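ALKF (Bacillus cereus, PDB 3ZBO) is of unknown function but belongs to a family related to the HEAT-like repeat DNA glycosylases and has affinity for branched DNA structures such as, probably, Holliday junctions. Local coordinates at residues V202-V207 against L216-E221. Numbering follows the deposited sequence. Where two conformers were deposited one is given.
Sequences VGIVEV and LLNASE
Val-205 and Leu-217 form a hydrogen-bonded pair of a short antiparallel beta hairpin, 204-207 with 215-218, which joins helix 192-202 to helix 219-228 in this otherwise helical fold. Val-205 N donates to Leu-217 O at 3.0 Å in a nearly straight bond. Leu-217 N returns a short 2.6 Å bond to Val-205 O, lying in the carbonyl plane. On one face of the hairpin, CB of Val-205 meets CB of Leu-217 at 4.1 Å. With CG beside its backbone N (chi1 -65°), Leu-217 also brings CD1 to 3.6 Å from Val-207 CG2. Both Val-205 and Leu-217 rest on Asn-178 of helix 171-187. On the other face, Leu-216 lies alongside Glu-206, its CD2 3.7 Å from Glu-206 CG, while the carboxylate beyond is held by Ser-214. CG2 of Ile-204 approaches Leu-216 CB, whereas CD1 reaches over to Asn-218 CB at 3.7 Å and also borders ND2.

Where the strands give way to helix, two waters take over. Gly-203 O lies within hydrogen-bonding reach of both; one water accepts in turn from Ala-219 N at 2.8 Å, the other from Ser-220 N. Asn-218 is the N-cap: OD1 takes Glu-221 N at 3.0 Å, with the donor well above the amide plane. The waters and the side-chain cap thus satisfy the first amides of helix 219-228, while the hairpin sets Val-205 and Leu-217 against helix 171-187 and a mixed, more open face outward.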
loop_
_atom_site.group_PDB
_atom_site.type_symbol
_atom_site.label_atom_id
_atom_site.label_comp_id
_atom_site.label_asym_id
_atom_site.label_seq_id
_atom_site.Cartn_x
_atom_site.Cartn_y
_atom_site.Cartn_z
ATOM N N VAL A 202 -4.866 -4.682 -21.252
ATOM C CA VAL A 202 -4.899 -5.612 -20.136
ATOM C C VAL A 202 -6.306 -6.162 -19.910
ATOM O O VAL A 202 -6.494 -7.362 -19.646
ATOM C CB VAL A 202 -4.324 -4.869 -18.902
ATOM C CG1 VAL A 202 -4.649 -5.623 -17.651
ATOM C CG2 VAL A 202 -2.824 -4.836 -19.019
ATOM N N GLY A 203 -7.305 -5.312 -19.965
ATOM C CA GLY A 203 -8.653 -5.759 -19.784
ATOM C C GLY A 203 -8.936 -6.107 -18.326
ATOM O O GLY A 203 -8.283 -5.602 -17.432
ATOM N N ILE A 204 -9.861 -7.022 -18.099
ATOM C CA ILE A 204 -10.206 -7.417 -16.760
ATOM C C ILE A 204 -9.064 -8.257 -16.124
ATOM O O ILE A 204 -8.499 -9.147 -16.763
ATOM C CB ILE A 204 -11.452 -8.342 -16.746
ATOM C CG1 ILE A 204 -12.683 -7.566 -17.309
ATOM C CG2 ILE A 204 -11.771 -8.878 -15.335
ATOM C CD1 ILE A 204 -13.036 -6.356 -16.419
ATOM N N VAL A 205 -8.756 -7.925 -14.867
ATOM C CA VAL A 205 -7.715 -8.642 -14.114
ATOM C C VAL A 205 -8.410 -9.337 -12.965
ATOM O O VAL A 205 -9.185 -8.700 -12.188
ATOM C CB VAL A 205 -6.702 -7.587 -13.524
ATOM C CG1 VAL A 205 -5.762 -8.265 -12.491
ATOM C CG2 VAL A 205 -5.882 -7.024 -14.732
ATOM N N GLU A 206 -8.215 -10.649 -12.902
ATOM C CA GLU A 206 -8.927 -11.470 -11.904
ATOM C C GLU A 206 -7.973 -11.802 -10.771
ATOM O O GLU A 206 -6.978 -12.513 -10.971
ATOM C CB GLU A 206 -9.514 -12.768 -12.548
ATOM C CG GLU A 206 -10.117 -13.610 -11.434
ATOM C CD GLU A 206 -10.688 -14.911 -11.927
ATOM O OE1 GLU A 206 -10.630 -15.266 -13.107
ATOM O OE2 GLU A 206 -11.252 -15.595 -11.044
ATOM N N VAL A 207 -8.283 -11.238 -9.610
ATOM C CA VAL A 207 -7.524 -11.502 -8.376
ATOM C C VAL A 207 -8.253 -12.627 -7.614
ATOM O O VAL A 207 -9.329 -12.439 -7.069
ATOM C CB VAL A 207 -7.473 -10.259 -7.488
ATOM C CG1 VAL A 207 -6.625 -10.527 -6.237
ATOM C CG2 VAL A 207 -6.820 -9.079 -8.262
ATOM N N LEU A 216 -12.867 -9.059 -9.746
ATOM C CA LEU A 216 -12.628 -8.740 -11.164
ATOM C C LEU A 216 -12.307 -7.251 -11.353
ATOM O O LEU A 216 -13.293 -6.381 -11.333
ATOM C CB LEU A 216 -13.883 -9.120 -11.977
ATOM C CG LEU A 216 -14.227 -10.620 -11.914
ATOM C CD1 LEU A 216 -15.329 -10.918 -12.967
ATOM C CD2 LEU A 216 -13.037 -11.474 -12.272
ATOM N N LEU A 217 -11.000 -6.945 -11.430
ATOM C CA LEU A 217 -10.638 -5.501 -11.503
ATOM C C LEU A 217 -10.803 -5.026 -12.955
ATOM O O LEU A 217 -10.498 -5.731 -13.899
ATOM C CB LEU A 217 -9.194 -5.387 -11.104
ATOM C CG LEU A 217 -8.980 -5.798 -9.611
ATOM C CD1 LEU A 217 -7.535 -5.655 -9.217
ATOM C CD2 LEU A 217 -9.856 -5.034 -8.609
ATOM N N ASN A 218 -11.123 -3.755 -13.130
ATOM C CA ASN A 218 -11.257 -3.178 -14.461
ATOM C C ASN A 218 -10.690 -1.769 -14.444
ATOM O O ASN A 218 -11.370 -0.745 -14.152
ATOM C CB ASN A 218 -12.762 -3.084 -14.722
ATOM C CG ASN A 218 -13.094 -2.587 -16.135
ATOM O OD1 ASN A 218 -12.280 -2.015 -16.852
ATOM N ND2 ASN A 218 -14.377 -2.824 -16.530
ATOM N N ALA A 219 -9.397 -1.757 -14.791
ATOM C CA ALA A 219 -8.621 -0.475 -14.695
ATOM C C ALA A 219 -9.198 0.494 -15.726
ATOM O O ALA A 219 -9.248 1.694 -15.438
ATOM C CB ALA A 219 -7.126 -0.721 -14.990
ATOM N N SER A 220 -9.596 0.013 -16.890
ATOM C CA SER A 220 -10.133 0.951 -17.885
ATOM C C SER A 220 -11.324 1.689 -17.293
ATOM O O SER A 220 -11.469 2.953 -17.488
ATOM C CB SER A 220 -10.541 0.240 -19.191
ATOM O OG SER A 220 -9.394 -0.222 -19.895
ATOM N N GLU A 221 -12.215 0.951 -16.643
ATOM C CA GLU A 221 -13.429 1.519 -16.016
ATOM C C GLU A 221 -13.057 2.501 -14.917
ATOM O O GLU A 221 -13.656 3.601 -14.756
ATOM C CB GLU A 221 -14.320 0.411 -15.447
ATOM C CG GLU A 221 -15.621 0.901 -14.765
ATOM C CD GLU A 221 -16.434 -0.256 -14.163
ATOM O OE1 GLU A 221 -16.093 -0.880 -13.101
ATOM O OE2 GLU A 221 -17.400 -0.579 -14.814
HETATM O O HOH W 1 -8.612 -2.551 -17.884
HETATM O O HOH W 2 -7.905 -4.121 -15.146
#